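PDB 3WJ9: eukaryotic translation initiation factor 2A from Schizosaccharomyces pombe, which probably directs methionyl-tRNAi to 40S ribosomal subunits in a codon-dependent manner during translation initiation on a small number of specific mRNAs. Local coordinates for residues I33-R38 against Y51-Q56; A74-L79 against T90-G95; A140-N145 against E166-F171; G330-S335 against A353-Y358; T349-A354 against K384-T389. All coordinates share one frame; numbering follows the deposited sequence.

The five contacts sample joins within and between the blades of a beta-propeller. Contacts 1 and 2, both partly buried, each hold the first two strands of a four-stranded antiparallel blade; the blades are neighbours and their contacts touch. Contact 1 is mostly apolar packing with one backbone bond, while contact 2 adds an aromatic pair and an arginine-tyrosine grip. Contact 3, largely at the surface, packs the second strand of one blade against the first of the next through apolar side chains. Contacts 4 and 5 share A353 and A354: contact 4 joins loops by one clear and one weak backbone bond, whereas contact 5 sets a buried tryptophan against the last strand of the preceding blade.

Contact 1: I33-R38 against Y51-Q56; sequences ISEPAR and YATATQ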
# COMPACT_ATOMS: atom_id res chain seq x y z
N ILE A 33 2.31 -25.08 3.86
CA ILE A 33 1.75 -25.85 4.98
C ILE A 33 0.70 -26.84 4.47
O ILE A 33 0.17 -26.69 3.37
CB ILE A 33 1.10 -24.92 6.05
CG1 ILE A 33 2.00 -23.73 6.37
CG2 ILE A 33 0.81 -25.67 7.34
CD1 ILE A 33 1.37 -22.77 7.36
N SER A 34 0.44 -27.87 5.28
CA SER A 34 -0.68 -28.79 5.07
C SER A 34 -1.96 -28.07 4.66
O SER A 34 -2.59 -28.43 3.67
CB SER A 34 -0.93 -29.60 6.35
OG SER A 34 -2.08 -30.42 6.22
N GLU A 35 -2.34 -27.06 5.43
CA GLU A 35 -3.53 -26.28 5.14
C GLU A 35 -3.36 -25.46 3.87
O GLU A 35 -2.26 -25.01 3.56
CB GLU A 35 -3.85 -25.35 6.31
CG GLU A 35 -3.91 -26.01 7.67
CD GLU A 35 -5.26 -26.63 7.97
OE1 GLU A 35 -5.62 -26.74 9.16
OE2 GLU A 35 -5.98 -27.00 7.01
N PRO A 36 -4.46 -25.25 3.13
CA PRO A 36 -4.42 -24.35 1.98
C PRO A 36 -4.18 -22.91 2.42
O PRO A 36 -4.70 -22.50 3.45
CB PRO A 36 -5.82 -24.51 1.36
CG PRO A 36 -6.68 -24.95 2.50
CD PRO A 36 -5.80 -25.83 3.34
N ALA A 37 -3.37 -22.17 1.67
CA ALA A 37 -3.09 -20.78 2.01
C ALA A 37 -4.29 -19.90 1.71
O ALA A 37 -5.06 -20.16 0.78
CB ALA A 37 -1.87 -20.29 1.26
N ARG A 38 -4.47 -18.85 2.51
CA ARG A 38 -5.60 -17.95 2.37
C ARG A 38 -5.15 -16.51 2.16
O ARG A 38 -5.95 -15.64 1.82
CB ARG A 38 -6.52 -18.03 3.59
CG ARG A 38 -5.83 -17.66 4.89
CD ARG A 38 -6.83 -17.57 6.03
NE ARG A 38 -7.42 -18.86 6.35
CZ ARG A 38 -8.46 -19.02 7.16
NH1 ARG A 38 -9.03 -17.96 7.74
NH2 ARG A 38 -8.95 -20.23 7.40
N TYR A 51 2.84 -16.31 4.46
CA TYR A 51 1.54 -16.73 3.96
C TYR A 51 0.69 -17.30 5.09
O TYR A 51 1.21 -17.94 6.01
CB TYR A 51 1.68 -17.74 2.83
CG TYR A 51 2.33 -19.04 3.22
CD1 TYR A 51 3.70 -19.21 3.13
CD2 TYR A 51 1.56 -20.11 3.67
CE1 TYR A 51 4.30 -20.40 3.49
CE2 TYR A 51 2.15 -21.31 4.03
CZ TYR A 51 3.52 -21.45 3.93
OH TYR A 51 4.12 -22.63 4.29
N ALA A 52 -0.61 -17.07 5.01
CA ALA A 52 -1.52 -17.49 6.06
C ALA A 52 -2.33 -18.70 5.66
O ALA A 52 -2.89 -18.77 4.57
CB ALA A 52 -2.43 -16.34 6.44
N THR A 53 -2.37 -19.68 6.56
CA THR A 53 -3.29 -20.80 6.45
C THR A 53 -4.18 -20.78 7.68
O THR A 53 -3.98 -19.96 8.57
CB THR A 53 -2.55 -22.14 6.33
OG1 THR A 53 -1.96 -22.49 7.59
CG2 THR A 53 -1.48 -22.08 5.25
N ALA A 54 -5.16 -21.67 7.74
CA ALA A 54 -6.09 -21.71 8.86
C ALA A 54 -5.36 -21.97 10.18
O ALA A 54 -5.64 -21.32 11.19
CB ALA A 54 -7.15 -22.76 8.63
N THR A 55 -4.43 -22.92 10.16
CA THR A 55 -3.77 -23.36 11.38
C THR A 55 -2.65 -22.42 11.83
O THR A 55 -2.57 -22.06 13.00
CB THR A 55 -3.19 -24.78 11.21
OG1 THR A 55 -4.21 -25.66 10.74
CG2 THR A 55 -2.65 -25.31 12.53
N GLN A 56 -1.79 -22.02 10.89
CA GLN A 56 -0.54 -21.35 11.22
C GLN A 56 -0.17 -20.22 10.25
O GLN A 56 -0.91 -19.91 9.32
CB GLN A 56 0.59 -22.38 11.25
CG GLN A 56 0.39 -23.51 12.25
CD GLN A 56 1.32 -24.69 12.03
OE1 GLN A 56 2.26 -24.62 11.25
NE2 GLN A 56 1.04 -25.80 12.72
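The ring of Y51 receives I33 at its edge, CG1 of I33 lying near the ring plane and 3.4 Å from CE2, while A37 CB comes in obliquely toward CD2. T53 CG2, from the tyrosine's own strand, also lies in the ring plane at the edge. These residues gather at the open end of the beta hairpin formed by strands 37-42 and 48-53, the first two strands of a propeller blade. With its CG1 branch anti to the carbonyl carbon (chi1 -46°), I33 carries CD1 on to T53, where it lies 3.6 Å from CG2. E35 follows with its CB 3.5 Å from T53 CB. The second flat group, the guanidinium of R38, meets A54 at a slant, NH2 lying 3.3 Å from CB. Bent at chi3, this arginine chain also sends NH1 to T76 O in the next blade, a weak hydrogen bond. Cut back to an alanine, R38 is likely to lose both the tie to the T76 carbonyl and the cover over A54 CB. The backbone adds a bond from R38 N to A52 O, 2.6 Å long at an N-H...O angle of 164°.

Contact 2: A74-L79 against T90-G95; sequences ANTYEL and TWERPG
Y77 lies against W91 in an offset edge-to-face pair: the indole turns its edge toward the phenol face, the planes 84° apart and the six-membered rings' centroids separated by 5.3 Å. The contact begins at the root of the tyrosine, where CB lies 3.4 Å from W91 CE3. W91 has its CG anti to the backbone N (chi1 -175°), which carries the indole to the Y77 side chain. At the far end of the phenol, R93 grips the hydroxyl side-on. NH2 and NE both donate to Y77 OH, NH2 over 2.8 Å and NE over 3.0 Å, and the oxygen lies in the guanidinium plane, which stands almost perpendicular to the ring. Between the backbones, Y77 N bonds to W91 O at 2.9 Å, and W91 N returns a bond to E78 O. Further along, L79 CD2 rests 3.7 Å from T90 CG2, while T90 OG1 accepts a hydrogen bond from W109 NE1. Such antiparallel pairing, with E78 and W91 the hydrogen-bonded pair and L79 and T90 the non-hydrogen-bonded one, is that of the hairpin opening a WD-repeat propeller blade, here strands 76-81 and 87-92.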
# COMPACT_ATOMS: atom_id res chain seq x y z
N ALA A 74 -4.18 -18.25 13.95
CA ALA A 74 -5.28 -18.92 13.26
C ALA A 74 -6.36 -17.93 12.84
O ALA A 74 -6.43 -16.82 13.38
CB ALA A 74 -5.87 -20.00 14.14
N ASN A 75 -7.18 -18.33 11.87
CA ASN A 75 -8.32 -17.53 11.42
C ASN A 75 -7.92 -16.15 10.91
O ASN A 75 -8.73 -15.22 10.93
CB ASN A 75 -9.35 -17.39 12.54
CG ASN A 75 -9.65 -18.70 13.23
OD1 ASN A 75 -9.90 -19.72 12.57
ND2 ASN A 75 -9.63 -18.70 14.55
N THR A 76 -6.68 -16.01 10.46
CA THR A 76 -6.18 -14.72 9.99
C THR A 76 -6.83 -14.32 8.68
O THR A 76 -7.27 -15.17 7.90
CB THR A 76 -4.65 -14.74 9.79
OG1 THR A 76 -4.27 -15.91 9.07
CG2 THR A 76 -3.94 -14.73 11.13
N TYR A 77 -6.90 -13.01 8.43
CA TYR A 77 -7.43 -12.50 7.18
C TYR A 77 -6.44 -11.54 6.54
O TYR A 77 -6.38 -11.41 5.32
CB TYR A 77 -8.77 -11.79 7.39
CG TYR A 77 -9.95 -12.71 7.62
CD1 TYR A 77 -10.00 -13.55 8.72
CD2 TYR A 77 -11.02 -12.72 6.74
CE1 TYR A 77 -11.08 -14.39 8.94
CE2 TYR A 77 -12.11 -13.55 6.95
CZ TYR A 77 -12.13 -14.38 8.05
OH TYR A 77 -13.20 -15.21 8.26
N GLU A 78 -5.67 -10.85 7.38
CA GLU A 78 -4.73 -9.84 6.90
C GLU A 78 -3.36 -9.98 7.54
O GLU A 78 -3.23 -10.41 8.69
CB GLU A 78 -5.29 -8.43 7.16
CG GLU A 78 -6.76 -8.28 6.80
CD GLU A 78 -7.00 -7.19 5.77
OE1 GLU A 78 -6.03 -6.74 5.13
OE2 GLU A 78 -8.17 -6.80 5.59
N LEU A 79 -2.32 -9.62 6.78
CA LEU A 79 -0.95 -9.70 7.25
C LEU A 79 -0.20 -8.42 6.87
O LEU A 79 -0.56 -7.76 5.90
CB LEU A 79 -0.25 -10.93 6.66
CG LEU A 79 -0.88 -12.30 6.90
CD1 LEU A 79 -0.22 -13.36 6.03
CD2 LEU A 79 -0.79 -12.70 8.36
N THR A 90 -0.95 -9.54 12.53
CA THR A 90 -1.95 -10.48 12.03
C THR A 90 -3.36 -10.14 12.50
O THR A 90 -3.66 -10.26 13.69
CB THR A 90 -1.63 -11.93 12.48
OG1 THR A 90 -1.63 -12.00 13.91
CG2 THR A 90 -0.27 -12.36 11.96
N TRP A 91 -4.22 -9.74 11.57
CA TRP A 91 -5.62 -9.48 11.88
C TRP A 91 -6.44 -10.77 11.86
O TRP A 91 -6.48 -11.46 10.85
CB TRP A 91 -6.22 -8.47 10.89
CG TRP A 91 -7.65 -8.03 11.19
CD1 TRP A 91 -8.03 -6.89 11.83
CD2 TRP A 91 -8.86 -8.72 10.84
NE1 TRP A 91 -9.40 -6.83 11.92
CE2 TRP A 91 -9.93 -7.94 11.32
CE3 TRP A 91 -9.14 -9.92 10.18
CZ2 TRP A 91 -11.27 -8.32 11.16
CZ3 TRP A 91 -10.47 -10.29 10.02
CH2 TRP A 91 -11.51 -9.49 10.51
N GLU A 92 -7.06 -11.09 12.99
CA GLU A 92 -8.03 -12.19 13.03
C GLU A 92 -9.43 -11.60 13.09
O GLU A 92 -9.59 -10.40 13.31
CB GLU A 92 -7.78 -13.10 14.24
CG GLU A 92 -6.39 -13.71 14.31
CD GLU A 92 -6.21 -14.59 15.53
OE1 GLU A 92 -5.11 -15.15 15.70
OE2 GLU A 92 -7.17 -14.72 16.32
N ARG A 93 -10.44 -12.44 12.90
CA ARG A 93 -11.82 -11.98 13.03
C ARG A 93 -12.14 -11.81 14.51
O ARG A 93 -11.89 -12.71 15.31
CB ARG A 93 -12.79 -12.96 12.37
CG ARG A 93 -14.23 -12.46 12.33
CD ARG A 93 -15.17 -13.46 11.67
NE ARG A 93 -14.88 -13.66 10.25
CZ ARG A 93 -15.34 -12.88 9.27
NH1 ARG A 93 -16.10 -11.83 9.56
NH2 ARG A 93 -15.03 -13.14 8.01
N PRO A 94 -12.68 -10.64 14.89
CA PRO A 94 -12.96 -10.30 16.29
C PRO A 94 -13.94 -11.24 16.98
O PRO A 94 -14.69 -11.95 16.31
CB PRO A 94 -13.54 -8.88 16.20
CG PRO A 94 -14.00 -8.73 14.79
CD PRO A 94 -13.04 -9.54 13.98
N GLY A 95 -13.92 -11.24 18.31
CA GLY A 95 -14.78 -12.10 19.10
C GLY A 95 -14.64 -11.88 20.59
O GLY A 95 -13.96 -10.96 21.03

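Contact 3: A140-N145 against E166-F171; sequences ARLVTN and EGISDF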
# COMPACT_ATOMS: atom_id res chain seq x y z
N ALA A 140 2.35 3.30 15.81
CA ALA A 140 1.22 4.19 16.07
C ALA A 140 -0.14 3.49 16.00
O ALA A 140 -0.49 2.86 15.00
CB ALA A 140 1.25 5.35 15.10
N ARG A 141 -0.90 3.62 17.09
CA ARG A 141 -2.24 3.07 17.19
C ARG A 141 -3.25 4.22 17.20
O ARG A 141 -2.89 5.36 17.46
CB ARG A 141 -2.37 2.21 18.46
CG ARG A 141 -3.67 1.42 18.61
CD ARG A 141 -3.84 0.99 20.06
NE ARG A 141 -5.05 0.20 20.28
CZ ARG A 141 -5.46 -0.19 21.48
NH1 ARG A 141 -4.77 0.14 22.56
NH2 ARG A 141 -6.56 -0.92 21.61
N LEU A 142 -4.51 3.92 16.91
CA LEU A 142 -5.54 4.95 16.89
C LEU A 142 -6.66 4.69 17.88
O LEU A 142 -7.40 3.71 17.78
CB LEU A 142 -6.13 5.08 15.49
CG LEU A 142 -7.31 6.04 15.37
CD1 LEU A 142 -6.91 7.46 15.72
CD2 LEU A 142 -7.87 5.95 13.98
N VAL A 143 -6.79 5.59 18.85
CA VAL A 143 -7.88 5.53 19.81
C VAL A 143 -8.82 6.68 19.51
O VAL A 143 -8.41 7.69 18.93
CB VAL A 143 -7.36 5.59 21.26
CG1 VAL A 143 -8.42 5.09 22.23
CG2 VAL A 143 -6.10 4.75 21.39
N THR A 144 -10.09 6.51 19.85
CA THR A 144 -11.04 7.62 19.83
C THR A 144 -10.39 8.82 20.46
O THR A 144 -9.82 8.69 21.58
CB THR A 144 -12.31 7.31 20.63
OG1 THR A 144 -11.95 6.70 21.88
CG2 THR A 144 -13.23 6.36 19.88
N ASN A 145 -10.40 9.96 19.78
CA ASN A 145 -10.01 11.21 20.39
C ASN A 145 -8.62 11.12 20.98
O ASN A 145 -8.32 11.76 21.99
CB ASN A 145 -11.01 11.62 21.48
CG ASN A 145 -12.45 11.62 20.98
OD1 ASN A 145 -12.72 12.04 19.86
ND2 ASN A 145 -13.36 11.16 21.82
N GLU A 166 -8.24 16.48 19.92
CA GLU A 166 -9.42 15.69 20.26
C GLU A 166 -10.30 15.44 19.04
O GLU A 166 -10.32 16.23 18.10
CB GLU A 166 -10.22 16.41 21.36
CG GLU A 166 -11.61 15.85 21.64
CD GLU A 166 -12.12 16.21 23.03
OE1 GLU A 166 -11.36 16.81 23.81
OE2 GLU A 166 -13.30 15.89 23.33
N GLY A 167 -11.02 14.32 19.06
CA GLY A 167 -11.97 14.01 18.01
C GLY A 167 -11.30 13.57 16.73
O GLY A 167 -11.75 13.92 15.64
N ILE A 168 -10.22 12.81 16.86
CA ILE A 168 -9.51 12.27 15.70
C ILE A 168 -10.26 11.13 15.04
O ILE A 168 -10.55 10.12 15.69
CB ILE A 168 -8.11 11.75 16.08
CG1 ILE A 168 -7.22 12.88 16.60
CG2 ILE A 168 -7.48 11.03 14.89
CD1 ILE A 168 -6.07 12.40 17.47
N SER A 169 -10.51 11.23 13.73
CA SER A 169 -11.10 10.11 12.98
C SER A 169 -10.10 9.20 12.24
O SER A 169 -10.19 7.97 12.33
CB SER A 169 -12.14 10.64 11.98
OG SER A 169 -12.47 9.65 11.02
N ASP A 170 -9.15 9.80 11.53
CA ASP A 170 -8.02 9.10 10.90
C ASP A 170 -6.71 9.89 10.95
O ASP A 170 -6.71 11.10 11.15
CB ASP A 170 -8.35 8.76 9.45
CG ASP A 170 -9.71 8.11 9.28
OD1 ASP A 170 -10.18 7.48 10.25
OD2 ASP A 170 -10.30 8.23 8.19
N PHE A 171 -5.60 9.18 10.75
CA PHE A 171 -4.26 9.78 10.78
C PHE A 171 -3.32 9.09 9.79
O PHE A 171 -3.66 8.05 9.23
CB PHE A 171 -3.68 9.68 12.19
CG PHE A 171 -3.13 8.33 12.52
CD1 PHE A 171 -3.98 7.25 12.68
CD2 PHE A 171 -1.77 8.12 12.66
CE1 PHE A 171 -3.49 5.99 12.97
CE2 PHE A 171 -1.27 6.87 12.96
CZ PHE A 171 -2.13 5.80 13.12
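F171 meets A140 and L142, two residues that lie on one side of their strand, at two corners of its ring, one on each side of CZ. CE2 lies 3.6 Å from A140 CB, and CE1 lies 3.8 Å from L142 CB, both approaches oblique to the ring. The phenyl is brought to this position by a first torsion that sets CG between the backbone N and the carbonyl carbon (chi1 79°). L142 holds its own CG anti to the backbone N (chi1 174°), which sends its two methyls to different neighbours: CD1 lies 3.7 Å from I168 CG2, the two side chains crossing at a slant, and CD2 rests 3.5 Å from S169 O. Between A140 and L142, R141 points the other way and makes a cation-pi contact with F120. Strand 138-143 is the second of its propeller blade and strand 170-173 the first of the next, which makes this an inter-blade contact; V147 touches L142 and I168, and V183 touches I168 and F171. A serine at F171 would probably leave a gap against the A140 and L142 side chains where the ring now packs. With its principal contacts made by alkyl groups and a phenyl ring, the interface implies that these blades meet here chiefly through side-chain packing, supplemented by a hydrogen bond from Q131 NE2 to F171 O.

Contact 4: G330-S335 against A353-Y358; sequences GNLQGS and AANCTY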
# COMPACT_ATOMS: atom_id res chain seq x y z
N GLY A 330 -11.01 -2.67 -13.53
CA GLY A 330 -12.34 -2.79 -12.96
C GLY A 330 -13.41 -3.13 -13.97
O GLY A 330 -14.60 -3.15 -13.66
N ASN A 331 -12.98 -3.41 -15.20
CA ASN A 331 -13.90 -3.66 -16.30
C ASN A 331 -13.19 -4.35 -17.46
O ASN A 331 -11.97 -4.53 -17.43
CB ASN A 331 -14.52 -2.35 -16.77
CG ASN A 331 -13.48 -1.28 -17.02
OD1 ASN A 331 -12.64 -1.41 -17.92
ND2 ASN A 331 -13.52 -0.21 -16.23
N LEU A 332 -13.95 -4.72 -18.48
CA LEU A 332 -13.36 -5.35 -19.66
C LEU A 332 -12.66 -4.31 -20.53
O LEU A 332 -12.72 -3.12 -20.24
CB LEU A 332 -14.43 -6.08 -20.48
CG LEU A 332 -14.89 -7.46 -19.99
CD1 LEU A 332 -15.79 -7.36 -18.76
CD2 LEU A 332 -15.59 -8.22 -21.10
N GLN A 333 -11.99 -4.78 -21.58
CA GLN A 333 -11.27 -3.91 -22.51
C GLN A 333 -10.27 -3.01 -21.79
O GLN A 333 -10.18 -1.82 -22.08
CB GLN A 333 -12.26 -3.06 -23.32
CG GLN A 333 -13.20 -3.87 -24.19
CD GLN A 333 -14.64 -3.78 -23.74
OE1 GLN A 333 -15.08 -2.77 -23.20
NE2 GLN A 333 -15.40 -4.86 -23.95
N GLY A 334 -9.52 -3.60 -20.86
CA GLY A 334 -8.56 -2.84 -20.08
C GLY A 334 -7.19 -2.77 -20.71
O GLY A 334 -6.39 -3.69 -20.58
N SER A 335 -6.92 -1.67 -21.41
CA SER A 335 -5.63 -1.48 -22.06
C SER A 335 -4.61 -0.87 -21.11
O SER A 335 -4.94 -0.50 -19.98
CB SER A 335 -5.79 -0.59 -23.30
OG SER A 335 -6.65 -1.19 -24.25
N ALA A 353 -4.71 -5.55 -21.33
CA ALA A 353 -4.91 -6.63 -20.39
C ALA A 353 -6.34 -6.55 -19.89
O ALA A 353 -6.62 -5.99 -18.83
CB ALA A 353 -3.92 -6.55 -19.24
N ALA A 354 -7.26 -7.08 -20.69
CA ALA A 354 -8.68 -7.09 -20.36
C ALA A 354 -8.90 -7.74 -19.01
O ALA A 354 -8.25 -8.74 -18.68
CB ALA A 354 -9.47 -7.81 -21.44
N ASN A 355 -9.80 -7.16 -18.22
CA ASN A 355 -10.17 -7.69 -16.92
C ASN A 355 -9.02 -7.73 -15.92
O ASN A 355 -9.10 -8.40 -14.89
CB ASN A 355 -10.77 -9.10 -17.07
CG ASN A 355 -12.08 -9.09 -17.83
OD1 ASN A 355 -12.97 -8.30 -17.55
ND2 ASN A 355 -12.20 -9.98 -18.81
N CYS A 356 -7.94 -7.01 -16.22
CA CYS A 356 -6.80 -6.94 -15.32
C CYS A 356 -7.19 -6.26 -14.01
O CYS A 356 -7.75 -5.17 -14.01
CB CYS A 356 -5.63 -6.20 -15.97
SG CYS A 356 -4.20 -5.94 -14.91
N THR A 357 -6.89 -6.93 -12.90
CA THR A 357 -7.27 -6.43 -11.58
C THR A 357 -6.04 -6.03 -10.77
O THR A 357 -6.16 -5.55 -9.65
CB THR A 357 -8.07 -7.48 -10.79
OG1 THR A 357 -7.19 -8.54 -10.39
CG2 THR A 357 -9.19 -8.06 -11.65
N TYR A 358 -4.87 -6.25 -11.35
CA TYR A 358 -3.62 -5.93 -10.68
C TYR A 358 -2.48 -5.75 -11.68
O TYR A 358 -2.31 -6.56 -12.59
CB TYR A 358 -3.26 -7.03 -9.67
CG TYR A 358 -1.95 -6.79 -8.97
CD1 TYR A 358 -1.89 -6.02 -7.82
CD2 TYR A 358 -0.77 -7.33 -9.46
CE1 TYR A 358 -0.70 -5.80 -7.17
CE2 TYR A 358 0.43 -7.10 -8.83
CZ TYR A 358 0.46 -6.34 -7.68
OH TYR A 358 1.66 -6.12 -7.05
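A type II beta turn from A353 to C356 meets the loop 330-335, which runs into strand 335-340, and the two are joined by a hydrogen bond from A353 N to G334 O, 2.6 Å long with an N-H...O angle of 147°. The turn itself is closed by C356 N donating to A353 O at 3.1 Å. N355 takes the third position of the turn with positive phi (62°), and its backbone N reaches N331 O in a weak bond of 3.5 Å. This is the place in the propeller where the chain leaves one blade for another: the bond at G334 prolongs the pairing of strands 335-340 and 346-352 in one blade, and the residues after the turn lead into strand 358-361 of the following one. Loop 330-335 belongs to WD repeat 3 and the turn already to WD repeat 4. The side chains of L332 and N355 lie alongside each other and point the same way, with OD1 of the asparagine 3.2 Å from CD1 of the leucine. Nearby, A354 CB lies 3.9 Å from Q333 N. Past the turn, T357 and Y358 both face A371 in a classic beta bulge, and Y358 N makes a weak hydrogen bond to C356 SG.

Contact 5: T349-A354 against K384-T389; sequences TTVEAA and KIWHIT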
# COMPACT_ATOMS: atom_id res chain seq x y z
N THR A 349 4.89 2.20 -25.56
CA THR A 349 4.21 0.92 -25.46
C THR A 349 2.72 1.06 -25.19
O THR A 349 2.30 1.84 -24.34
CB THR A 349 4.85 0.06 -24.35
OG1 THR A 349 6.22 -0.21 -24.66
CG2 THR A 349 4.11 -1.27 -24.21
N THR A 350 1.93 0.31 -25.95
CA THR A 350 0.51 0.13 -25.66
C THR A 350 0.20 -1.36 -25.66
O THR A 350 0.38 -2.04 -26.67
CB THR A 350 -0.39 0.84 -26.68
OG1 THR A 350 -0.24 2.26 -26.55
CG2 THR A 350 -1.85 0.47 -26.44
N VAL A 351 -0.23 -1.88 -24.51
CA VAL A 351 -0.68 -3.26 -24.42
C VAL A 351 -2.08 -3.29 -23.84
O VAL A 351 -2.52 -2.33 -23.20
CB VAL A 351 0.25 -4.13 -23.55
CG1 VAL A 351 1.70 -3.94 -23.95
CG2 VAL A 351 0.06 -3.82 -22.07
N GLU A 352 -2.80 -4.38 -24.06
CA GLU A 352 -4.09 -4.54 -23.43
C GLU A 352 -4.08 -5.73 -22.48
O GLU A 352 -3.50 -6.77 -22.78
CB GLU A 352 -5.21 -4.70 -24.46
CG GLU A 352 -6.60 -4.71 -23.84
CD GLU A 352 -7.70 -4.91 -24.85
OE1 GLU A 352 -7.40 -4.99 -26.05
OE2 GLU A 352 -8.88 -4.99 -24.43
N ALA A 353 -4.71 -5.55 -21.33
CA ALA A 353 -4.91 -6.63 -20.39
C ALA A 353 -6.34 -6.55 -19.89
O ALA A 353 -6.62 -5.99 -18.83
CB ALA A 353 -3.92 -6.55 -19.24
N ALA A 354 -7.26 -7.08 -20.69
CA ALA A 354 -8.68 -7.09 -20.36
C ALA A 354 -8.90 -7.74 -19.01
O ALA A 354 -8.25 -8.74 -18.68
CB ALA A 354 -9.47 -7.81 -21.44
N LYS A 384 0.61 -12.62 -16.37
CA LYS A 384 1.41 -12.29 -17.54
C LYS A 384 2.48 -11.25 -17.21
O LYS A 384 2.17 -10.18 -16.68
CB LYS A 384 0.52 -11.79 -18.68
CG LYS A 384 1.26 -11.54 -19.98
CD LYS A 384 0.30 -11.48 -21.15
CE LYS A 384 1.03 -11.22 -22.45
NZ LYS A 384 0.07 -11.03 -23.58
N ILE A 385 3.73 -11.58 -17.50
CA ILE A 385 4.84 -10.66 -17.31
C ILE A 385 5.26 -10.06 -18.65
O ILE A 385 5.47 -10.79 -19.62
CB ILE A 385 6.06 -11.34 -16.64
CG1 ILE A 385 5.75 -11.72 -15.19
CG2 ILE A 385 7.27 -10.42 -16.66
CD1 ILE A 385 5.11 -13.08 -15.02
N TRP A 386 5.37 -8.74 -18.71
CA TRP A 386 5.67 -8.04 -19.96
C TRP A 386 7.01 -7.33 -19.89
O TRP A 386 7.44 -6.92 -18.82
CB TRP A 386 4.59 -6.99 -20.28
CG TRP A 386 3.17 -7.42 -20.07
CD1 TRP A 386 2.57 -7.72 -18.88
CD2 TRP A 386 2.15 -7.53 -21.07
NE1 TRP A 386 1.25 -8.04 -19.08
CE2 TRP A 386 0.97 -7.93 -20.42
CE3 TRP A 386 2.13 -7.35 -22.46
CZ2 TRP A 386 -0.23 -8.14 -21.11
CZ3 TRP A 386 0.94 -7.56 -23.13
CH2 TRP A 386 -0.22 -7.95 -22.46
N HIS A 387 7.66 -7.17 -21.04
CA HIS A 387 8.79 -6.25 -21.11
C HIS A 387 8.27 -4.82 -21.08
O HIS A 387 7.07 -4.59 -21.21
CB HIS A 387 9.62 -6.48 -22.38
CG HIS A 387 10.34 -7.79 -22.39
ND1 HIS A 387 9.73 -8.97 -22.77
CD2 HIS A 387 11.61 -8.11 -22.07
CE1 HIS A 387 10.60 -9.96 -22.68
NE2 HIS A 387 11.75 -9.47 -22.26
N ILE A 388 9.18 -3.86 -20.91
CA ILE A 388 8.78 -2.46 -20.92
C ILE A 388 8.55 -2.01 -22.36
O ILE A 388 8.01 -0.93 -22.61
CB ILE A 388 9.84 -1.56 -20.24
CG1 ILE A 388 9.19 -0.29 -19.69
CG2 ILE A 388 10.98 -1.24 -21.20
CD1 ILE A 388 8.17 -0.56 -18.61
N THR A 389 8.95 -2.85 -23.30
CA THR A 389 8.80 -2.57 -24.72
C THR A 389 7.44 -3.03 -25.23
O THR A 389 6.85 -2.40 -26.10
CB THR A 389 9.90 -3.25 -25.55
OG1 THR A 389 9.69 -4.67 -25.57
CG2 THR A 389 11.27 -2.96 -24.96
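V351 packs closely over one face of W386, whereas the neighbouring E352 and T389 lie on the solvent side. CG2 of the valine stands 4.0 Å from the centroid of the six-membered ring and only 12° off its normal, a CH-pi contact, while CB comes within 3.5 Å of CZ3. K384 CE lies on the opposite face, 3.4 Å above the plane, and the indole is thus held between an alkyl group from its own strand and one from across the contact. W386 NE1 donates a hydrogen bond to T370 OG1. Strand 346-352 is the last of one propeller blade and strand 382-387 the third of the next; W386 probably fills the place of the tryptophan in the WD dipeptide, followed here by histidine. The packing thins toward A353, whose CB is 4.4 Å from CZ2. E352 offers the ring its backbone O, obliquely, and its CB points away. At the other end contact turns polar: with OG1 anti to the carbonyl carbon (chi1 -62°), T349 places that hydroxyl 2.7 Å from T389 O and 2.8 Å from I388 O, two carbonyls competing for a single proton.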